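Local atomic coordinates of hydroxyindole o-methyltransferase (Homo sapiens, PDB entry 4A6D), a protein that catalyses the last step of melatonin synthesis, transferring a methyl group from S-adenosyl-L-methionine to N-acetylserotonin, and works as a homodimer. Residues F34-A38 with Y84-E88; R115-H119 with L132-G136; M198-C204 with E228-F232. One frame throughout, in Å; residues are numbered along the deposited sequence.

Contact 1 of 3, residues F34-A38 with Y84-E88; sequences FDLLA and YRNTE. With SO4 (sulfate ion), chain G.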
loop_
_atom_site.group_PDB
_atom_site.type_symbol
_atom_site.label_atom_id
_atom_site.label_comp_id
_atom_site.label_asym_id
_atom_site.label_seq_id
_atom_site.Cartn_x
_atom_site.Cartn_y
_atom_site.Cartn_z
ATOM N N PHE A 34 -10.560 -16.860 3.499
ATOM C CA PHE A 34 -10.396 -17.847 2.426
ATOM C C PHE A 34 -10.418 -19.293 2.913
ATOM O O PHE A 34 -11.038 -20.124 2.251
ATOM C CB PHE A 34 -9.152 -17.531 1.580
ATOM C CG PHE A 34 -9.087 -16.073 1.170
ATOM C CD1 PHE A 34 -10.036 -15.532 0.305
ATOM C CD2 PHE A 34 -8.103 -15.235 1.682
ATOM C CE1 PHE A 34 -9.997 -14.179 -0.044
ATOM C CE2 PHE A 34 -8.050 -13.889 1.311
ATOM C CZ PHE A 34 -9.004 -13.367 0.460
ATOM N N ASP A 35 -9.802 -19.578 4.087
ATOM C CA ASP A 35 -9.797 -20.912 4.701
ATOM C C ASP A 35 -11.215 -21.324 5.120
ATOM O O ASP A 35 -11.649 -22.426 4.775
ATOM C CB ASP A 35 -8.836 -20.976 5.905
ATOM C CG ASP A 35 -7.362 -21.023 5.550
ATOM O OD1 ASP A 35 -7.006 -21.709 4.559
ATOM O OD2 ASP A 35 -6.555 -20.444 6.309
ATOM N N LEU A 36 -11.936 -20.426 5.824
ATOM C CA LEU A 36 -13.313 -20.616 6.283
ATOM C C LEU A 36 -14.254 -20.901 5.106
ATOM O O LEU A 36 -15.138 -21.753 5.234
ATOM C CB LEU A 36 -13.790 -19.364 7.041
ATOM C CG LEU A 36 -15.155 -19.457 7.730
ATOM C CD1 LEU A 36 -15.035 -20.151 9.077
ATOM C CD2 LEU A 36 -15.759 -18.086 7.915
ATOM N N LEU A 37 -14.058 -20.182 3.969
ATOM C CA LEU A 37 -14.840 -20.339 2.740
ATOM C C LEU A 37 -14.545 -21.661 2.037
ATOM O O LEU A 37 -15.447 -22.214 1.412
ATOM C CB LEU A 37 -14.644 -19.158 1.768
ATOM C CG LEU A 37 -15.341 -17.835 2.117
ATOM C CD1 LEU A 37 -14.814 -16.708 1.265
ATOM C CD2 LEU A 37 -16.845 -17.935 1.965
ATOM N N ALA A 38 -13.300 -22.160 2.138
ATOM C CA ALA A 38 -12.859 -23.431 1.547
ATOM C C ALA A 38 -13.284 -24.638 2.402
ATOM O O ALA A 38 -13.439 -25.739 1.866
ATOM C CB ALA A 38 -11.349 -23.426 1.361
ATOM N N TYR A 84 -20.920 -15.408 -0.562
ATOM C CA TYR A 84 -19.550 -15.315 -1.046
ATOM C C TYR A 84 -18.919 -16.658 -1.214
ATOM O O TYR A 84 -19.195 -17.572 -0.441
ATOM C CB TYR A 84 -18.719 -14.447 -0.095
ATOM C CG TYR A 84 -19.320 -13.074 0.112
ATOM C CD1 TYR A 84 -20.273 -12.848 1.106
ATOM C CD2 TYR A 84 -18.995 -12.016 -0.731
ATOM C CE1 TYR A 84 -20.893 -11.606 1.249
ATOM C CE2 TYR A 84 -19.598 -10.765 -0.587
ATOM C CZ TYR A 84 -20.548 -10.568 0.402
ATOM O OH TYR A 84 -21.078 -9.324 0.580
ATOM N N ARG A 85 -18.067 -16.782 -2.232
ATOM C CA ARG A 85 -17.340 -18.005 -2.532
ATOM C C ARG A 85 -15.939 -17.644 -3.031
ATOM O O ARG A 85 -15.723 -16.513 -3.473
ATOM C CB ARG A 85 -18.133 -18.879 -3.536
ATOM C CG ARG A 85 -17.936 -18.551 -5.015
ATOM C CD ARG A 85 -18.947 -19.271 -5.888
ATOM N NE ARG A 85 -19.443 -18.415 -6.971
ATOM C CZ ARG A 85 -20.375 -17.471 -6.831
ATOM N NH1 ARG A 85 -20.920 -17.234 -5.640
ATOM N NH2 ARG A 85 -20.758 -16.747 -7.874
ATOM N N ASN A 86 -14.992 -18.589 -2.945
ATOM C CA ASN A 86 -13.622 -18.386 -3.410
ATOM C C ASN A 86 -13.553 -18.392 -4.941
ATOM O O ASN A 86 -14.434 -18.947 -5.619
ATOM C CB ASN A 86 -12.690 -19.469 -2.847
ATOM C CG ASN A 86 -12.140 -19.213 -1.464
ATOM O OD1 ASN A 86 -11.652 -18.125 -1.142
ATOM N ND2 ASN A 86 -12.121 -20.252 -0.641
ATOM N N THR A 87 -12.499 -17.757 -5.469
ATOM C CA THR A 87 -12.163 -17.708 -6.894
ATOM C C THR A 87 -11.089 -18.783 -7.151
ATOM O O THR A 87 -10.718 -19.517 -6.226
ATOM C CB THR A 87 -11.577 -16.332 -7.243
ATOM O OG1 THR A 87 -10.542 -16.014 -6.305
ATOM C CG2 THR A 87 -12.625 -15.243 -7.314
ATOM N N GLU A 88 -10.559 -18.853 -8.387
ATOM C CA GLU A 88 -9.476 -19.787 -8.708
ATOM C C GLU A 88 -8.231 -19.269 -8.005
ATOM O O GLU A 88 -7.516 -20.046 -7.381
ATOM C CB GLU A 88 -9.250 -19.882 -10.226
ATOM C CG GLU A 88 -10.238 -20.801 -10.929
ATOM C CD GLU A 88 -9.833 -22.254 -11.103
ATOM O OE1 GLU A 88 -8.843 -22.696 -10.472
ATOM O OE2 GLU A 88 -10.528 -22.960 -11.870
HETATM S S SO4 G . -13.196 -17.801 -10.977
HETATM O O1 SO4 G . -12.926 -18.858 -11.970
HETATM O O2 SO4 G . -13.774 -18.403 -9.785
HETATM O O3 SO4 G . -11.933 -17.138 -10.617
HETATM O O4 SO4 G . -14.137 -16.821 -11.541
#
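Asn86 lays its carboxamide across the turn of helix made by Phe34, Leu37 and Ala38, with the nitrogen and the oxygen of the amide meeting different neighbours. The nitrogen makes the hydrogen bond of the contact: ND2 donates to the carbonyl O of Phe34 at 3.1 Å, nearly straight at 173°, in the carbonyl plane and on a lone pair. That oxygen already accepts the helical bond from Ala38 N at 3.0 Å, so two donors grip it. Meanwhile OD1 lies at the edge of the Phe34 ring, near its plane and 3.4 Å from CD1, and also accepts a hydrogen bond from the hydroxyl of Ser90. Held at both ends, the amide can hardly flip. Its CG stands beside the backbone N, chi1 -84°, which swings the amide from the strand to the helix. The methylene of Leu37 covers it, CB lying 3.7 Å from Asn86 ND2, while the CD2 methyl of the same leucine reaches the strand backbone, 3.4 Å from Tyr84 O. Shortened to alanine, Asn86 would probably leave Phe34 O with its helical donor alone, cost Ser90 OG its amide partner and open a gap beside Leu37. Further along the chain, Thr87 is the N-cap of the next helix, and Glu88 N donates to O3 of a sulfate, probably from the crystallisation liquor, at 3.1 Å. Helix 33-39 and strand 81-86 run almost at right angles, the short segments crossing at -96°. A side chain of the hairpin thus pins a helix through its main chain, and the hairpin 73-86 packed on helices is consistent with the winged-helix character of the dimerisation domain in this O-methyltransferase family.

Contact 2 of 3, residues R115-H119 with L132-G136; sequences RCWGH and LETFG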
loop_
_atom_site.group_PDB
_atom_site.type_symbol
_atom_site.label_atom_id
_atom_site.label_comp_id
_atom_site.label_asym_id
_atom_site.label_seq_id
_atom_site.Cartn_x
_atom_site.Cartn_y
_atom_site.Cartn_z
ATOM N N ARG A 115 5.153 -2.098 7.925
ATOM C CA ARG A 115 5.606 -1.241 9.027
ATOM C C ARG A 115 6.885 -0.501 8.594
ATOM O O ARG A 115 6.866 0.724 8.514
ATOM C CB ARG A 115 5.850 -2.078 10.295
ATOM C CG ARG A 115 4.634 -2.155 11.210
ATOM C CD ARG A 115 4.983 -2.171 12.700
ATOM N NE ARG A 115 5.716 -0.979 13.172
ATOM C CZ ARG A 115 5.174 0.211 13.436
ATOM N NH1 ARG A 115 3.873 0.415 13.250
ATOM N NH2 ARG A 115 5.934 1.212 13.868
ATOM N N CYS A 116 7.943 -1.254 8.203
ATOM C CA CYS A 116 9.230 -0.742 7.709
ATOM C C CYS A 116 9.050 0.335 6.620
ATOM O O CYS A 116 9.630 1.423 6.709
ATOM C CB CYS A 116 10.115 -1.892 7.226
ATOM S SG CYS A 116 11.041 -2.719 8.544
ATOM N N TRP A 117 8.181 0.051 5.639
ATOM C CA TRP A 117 7.906 0.944 4.514
ATOM C C TRP A 117 7.319 2.325 4.863
ATOM O O TRP A 117 7.430 3.250 4.060
ATOM C CB TRP A 117 7.163 0.217 3.394
ATOM C CG TRP A 117 8.080 -0.525 2.463
ATOM C CD1 TRP A 117 8.766 -1.681 2.719
ATOM C CD2 TRP A 117 8.447 -0.126 1.135
ATOM N NE1 TRP A 117 9.450 -2.079 1.595
ATOM C CE2 TRP A 117 9.307 -1.122 0.621
ATOM C CE3 TRP A 117 8.120 0.982 0.318
ATOM C CZ2 TRP A 117 9.841 -1.056 -0.668
ATOM C CZ3 TRP A 117 8.650 1.046 -0.959
ATOM C CH2 TRP A 117 9.507 0.033 -1.439
ATOM N N GLY A 118 6.785 2.477 6.073
ATOM C CA GLY A 118 6.328 3.776 6.554
ATOM C C GLY A 118 7.511 4.714 6.749
ATOM O O GLY A 118 7.384 5.934 6.626
ATOM N N HIS A 119 8.690 4.129 6.997
ATOM C CA HIS A 119 9.952 4.847 7.172
ATOM C C HIS A 119 10.770 4.898 5.859
ATOM O O HIS A 119 11.984 5.082 5.926
ATOM C CB HIS A 119 10.779 4.219 8.318
ATOM C CG HIS A 119 10.029 4.120 9.604
ATOM N ND1 HIS A 119 9.890 5.208 10.439
ATOM C CD2 HIS A 119 9.378 3.066 10.145
ATOM C CE1 HIS A 119 9.156 4.789 11.458
ATOM N NE2 HIS A 119 8.830 3.505 11.330
ATOM N N LEU A 132 15.746 -0.527 13.723
ATOM C CA LEU A 132 15.825 0.186 14.993
ATOM C C LEU A 132 14.738 1.275 15.088
ATOM O O LEU A 132 14.141 1.449 16.157
ATOM C CB LEU A 132 17.230 0.778 15.230
ATOM C CG LEU A 132 17.483 1.300 16.664
ATOM C CD1 LEU A 132 18.215 0.280 17.509
ATOM C CD2 LEU A 132 18.219 2.630 16.655
ATOM N N GLU A 133 14.466 1.987 13.973
ATOM C CA GLU A 133 13.468 3.073 13.947
ATOM C C GLU A 133 12.034 2.563 13.934
ATOM O O GLU A 133 11.141 3.298 14.323
ATOM C CB GLU A 133 13.714 4.037 12.768
ATOM C CG GLU A 133 15.089 4.697 12.754
ATOM C CD GLU A 133 16.220 3.999 12.009
ATOM O OE1 GLU A 133 16.399 2.769 12.176
ATOM O OE2 GLU A 133 16.985 4.713 11.322
ATOM N N THR A 134 11.817 1.318 13.475
ATOM C CA THR A 134 10.493 0.696 13.348
ATOM C C THR A 134 10.155 -0.223 14.512
ATOM O O THR A 134 9.031 -0.165 15.009
ATOM C CB THR A 134 10.364 -0.104 12.018
ATOM O OG1 THR A 134 11.003 0.586 10.953
ATOM C CG2 THR A 134 8.932 -0.390 11.645
ATOM N N PHE A 135 11.080 -1.131 14.874
ATOM C CA PHE A 135 10.830 -2.140 15.899
ATOM C C PHE A 135 11.558 -1.952 17.223
ATOM O O PHE A 135 11.277 -2.691 18.172
ATOM C CB PHE A 135 11.079 -3.549 15.326
ATOM C CG PHE A 135 10.255 -3.887 14.103
ATOM C CD1 PHE A 135 8.908 -4.217 14.218
ATOM C CD2 PHE A 135 10.835 -3.910 12.837
ATOM C CE1 PHE A 135 8.152 -4.540 13.087
ATOM C CE2 PHE A 135 10.080 -4.242 11.710
ATOM C CZ PHE A 135 8.744 -4.550 11.842
ATOM N N GLY A 136 12.489 -0.996 17.274
ATOM C CA GLY A 136 13.322 -0.736 18.450
ATOM C C GLY A 136 14.461 -1.738 18.591
ATOM O O GLY A 136 15.333 -1.591 19.455
#
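Between His119 and Arg115 sits the side chain of Thr134, whose two branches meet different partners. The methyl CG2 points at the helix 103-117, 3.7 Å from Cys116 N and 3.6 Å from Arg115 NE; it stands anti to the nitrogen of its own residue, beside the carbonyl carbon, which carries it into the interface. The hydroxyl turns to the imidazole, OG1 lying 3.1 Å from His119 CD2 and oblique to the ring, but its hydrogen bond is with the carbonyl O of Gln130, four residues earlier, just before helix 131-135. A face of the same imidazole is covered near its rim by the backbone carbon of Glu133. On the inner side, Cys116 SG approaches Phe135 CE2 at 3.6 Å, a sulfur-aromatic contact made obliquely, 71° off the ring normal. This is the tight part: Cys116 is buried, and beyond it lie Val305 and Gln306, the latter a substrate-binding residue. The outer side is looser. Arg115, partly exposed, folds its bent chain past Thr134, with CD 4.0 Å from Phe135 CE1 and the guanidinium plane turned 70° from that ring, so the two do not stack. Its NH2 comes within 3.6 Å of Thr134 O without a bond being formed, and its NH1 lies close to NH1 of Arg115 of the second subunit. Glu133 sits on the exposed flank with its carboxylate leading away from the contact, while Phe135 finds its cation-pi partner in Arg148. The two segments are therefore joined by shape, sulfur and aromatic contact rather than by hydrogen bonds between them: the Thr134 hydroxyl spends its bond on Gln130 O, and the join depends on close fit around one threonine and one cysteine.

Contact 3 of 3, residues M198-C204 with E228-F232; sequences MSLYPGC and EQIDF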
loop_
_atom_site.group_PDB
_atom_site.type_symbol
_atom_site.label_atom_id
_atom_site.label_comp_id
_atom_site.label_asym_id
_atom_site.label_seq_id
_atom_site.Cartn_x
_atom_site.Cartn_y
_atom_site.Cartn_z
ATOM N N MET A 198 15.410 -32.344 -5.036
ATOM C CA MET A 198 15.497 -33.789 -4.913
ATOM C C MET A 198 14.450 -34.588 -5.679
ATOM O O MET A 198 14.757 -35.675 -6.151
ATOM C CB MET A 198 15.615 -34.200 -3.451
ATOM C CG MET A 198 16.870 -33.651 -2.795
ATOM S SD MET A 198 18.428 -34.121 -3.617
ATOM C CE MET A 198 18.852 -32.609 -4.529
ATOM N N SER A 199 13.235 -34.060 -5.838
ATOM C CA SER A 199 12.199 -34.739 -6.623
ATOM C C SER A 199 12.528 -34.572 -8.114
ATOM O O SER A 199 12.345 -35.506 -8.901
ATOM C CB SER A 199 10.814 -34.184 -6.301
ATOM O OG SER A 199 10.735 -32.798 -6.577
ATOM N N LEU A 200 13.066 -33.391 -8.476
ATOM C CA LEU A 200 13.487 -33.046 -9.827
ATOM C C LEU A 200 14.722 -33.841 -10.247
ATOM O O LEU A 200 14.783 -34.299 -11.392
ATOM C CB LEU A 200 13.767 -31.541 -9.933
ATOM C CG LEU A 200 12.581 -30.640 -10.158
ATOM C CD1 LEU A 200 12.973 -29.204 -9.997
ATOM C CD2 LEU A 200 11.996 -30.854 -11.537
ATOM N N TYR A 201 15.688 -34.028 -9.319
ATOM C CA TYR A 201 16.930 -34.772 -9.574
ATOM C C TYR A 201 17.050 -36.017 -8.667
ATOM O O TYR A 201 17.689 -35.977 -7.609
ATOM C CB TYR A 201 18.162 -33.848 -9.497
ATOM C CG TYR A 201 18.114 -32.701 -10.489
ATOM C CD1 TYR A 201 18.532 -32.876 -11.810
ATOM C CD2 TYR A 201 17.574 -31.462 -10.133
ATOM C CE1 TYR A 201 18.446 -31.836 -12.741
ATOM C CE2 TYR A 201 17.516 -30.407 -11.046
ATOM C CZ TYR A 201 17.945 -30.603 -12.352
ATOM O OH TYR A 201 17.914 -29.575 -13.260
ATOM N N PRO A 202 16.440 -37.149 -9.095
ATOM C CA PRO A 202 16.473 -38.372 -8.272
ATOM C C PRO A 202 17.844 -38.942 -7.931
ATOM O O PRO A 202 17.973 -39.643 -6.922
ATOM C CB PRO A 202 15.650 -39.367 -9.095
ATOM C CG PRO A 202 14.790 -38.529 -9.964
ATOM C CD PRO A 202 15.627 -37.354 -10.313
ATOM N N GLY A 203 18.836 -38.683 -8.775
ATOM C CA GLY A 203 20.187 -39.189 -8.550
ATOM C C GLY A 203 20.924 -38.449 -7.451
ATOM O O GLY A 203 21.634 -39.057 -6.644
ATOM N N CYS A 204 20.715 -37.125 -7.406
ATOM C CA CYS A 204 21.323 -36.156 -6.497
ATOM C C CYS A 204 20.978 -36.305 -5.002
ATOM O O CYS A 204 19.995 -36.954 -4.639
ATOM C CB CYS A 204 21.064 -34.734 -7.002
ATOM S SG CYS A 204 21.655 -34.434 -8.697
ATOM N N GLU A 228 15.275 -38.796 2.360
ATOM C CA GLU A 228 16.397 -39.755 2.396
ATOM C C GLU A 228 17.551 -39.225 1.516
ATOM O O GLU A 228 18.637 -39.816 1.477
ATOM C CB GLU A 228 15.953 -41.167 1.954
ATOM C CG GLU A 228 15.385 -42.010 3.087
ATOM C CD GLU A 228 14.969 -43.423 2.720
ATOM O OE1 GLU A 228 15.861 -44.248 2.413
ATOM O OE2 GLU A 228 13.752 -43.715 2.769
ATOM N N GLN A 229 17.288 -38.084 0.831
ATOM C CA GLN A 229 18.179 -37.342 -0.065
ATOM C C GLN A 229 18.640 -36.035 0.591
ATOM O O GLN A 229 19.639 -35.461 0.164
ATOM C CB GLN A 229 17.425 -36.988 -1.363
ATOM C CG GLN A 229 17.513 -38.028 -2.481
ATOM C CD GLN A 229 16.600 -37.693 -3.643
ATOM O OE1 GLN A 229 15.370 -37.690 -3.522
ATOM N NE2 GLN A 229 17.177 -37.413 -4.803
ATOM N N ILE A 230 17.886 -35.550 1.597
ATOM C CA ILE A 230 18.129 -34.272 2.277
ATOM C C ILE A 230 18.758 -34.444 3.654
ATOM O O ILE A 230 18.286 -35.237 4.462
ATOM C CB ILE A 230 16.849 -33.390 2.310
ATOM C CG1 ILE A 230 16.148 -33.360 0.931
ATOM C CG2 ILE A 230 17.137 -31.965 2.823
ATOM C CD1 ILE A 230 14.633 -33.219 0.998
ATOM N N ASP A 231 19.804 -33.657 3.912
ATOM C CA ASP A 231 20.578 -33.613 5.150
ATOM C C ASP A 231 20.592 -32.153 5.632
ATOM O O ASP A 231 20.273 -31.257 4.859
ATOM C CB ASP A 231 22.011 -34.133 4.860
ATOM C CG ASP A 231 23.031 -34.035 5.979
ATOM O OD1 ASP A 231 22.627 -34.110 7.168
ATOM O OD2 ASP A 231 24.246 -33.936 5.670
ATOM N N PHE A 232 20.940 -31.920 6.906
ATOM C CA PHE A 232 21.030 -30.583 7.489
ATOM C C PHE A 232 22.366 -30.398 8.176
ATOM O O PHE A 232 22.820 -31.292 8.883
ATOM C CB PHE A 232 19.917 -30.372 8.510
ATOM C CG PHE A 232 18.616 -29.915 7.904
ATOM C CD1 PHE A 232 18.355 -28.566 7.715
ATOM C CD2 PHE A 232 17.659 -30.836 7.502
ATOM C CE1 PHE A 232 17.161 -28.148 7.123
ATOM C CE2 PHE A 232 16.467 -30.416 6.909
ATOM C CZ PHE A 232 16.229 -29.077 6.721
#
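The carbonyl oxygens of Cys204 and Met198 converge on the amide nitrogen of Gln229, which enters the turn following helix 192-200. NE2 makes both hydrogen bonds of the contact. The shorter and straighter runs to Cys204 O at 2.9 Å and 161°; the other goes to Met198 O at 3.3 Å and is more bent, 137°. The donor is tilted from both carbonyl planes, and Met198 O also lies out of the glutamine's amide plane, near which Cys204 O stays. One nitrogen serving two main-chain carbonyls six residues apart illustrates how a side chain can tie a turn to a strand. Two further carbonyls crowd the same atom: Tyr201 O lies 3.2 Å from Gln229 NE2, and Pro202 O is as near but badly angled for bonding. The chain of Gln229 is extended beyond CG, chi2 172°, which gives it the length to reach the turn. OE1 faces no donor of this turn; it rests 3.5 Å from Met198 CB and close to Met198 O, an acceptor like itself. Met198 CG lies 3.7 Å from Gln229 CB and 3.8 Å from Ile230 CG1, so the glutamine stem is packed by apolar atoms. Tyr201 keeps its hydroxyl for Leu172 O, and Asp231 OD2 bonds to Thr207. Strand 230-234, at the edge of the Rossmann-like sheet, runs parallel to strand 205-210: Gln229 and Asp231 share backbone hydrogen bonds with Ile206, on whose side chain Met198 and Ile230 both pack, so helix 192-200, the turn and two adjacent strands meet at this corner.

From the N terminus, the chain first closes contact 1, which brings strand 81-86 of the hairpin back against helix 33-39 inside the dimerisation domain. Contact 2 follows, a short loop in which helix 131-135 returns to the end of helix 103-117, beside the substrate-binding residues and the second subunit. Contact 3 comes last, linking the turn after helix 192-200 to the start of edge strand 230-234 in the methyltransferase sheet. The three loops lie in series, none nested in or crossing another, and none touches its neighbours: centres are 33 to 40 Å apart, with contacts 2 and 3 on opposite sides of the chain's centre.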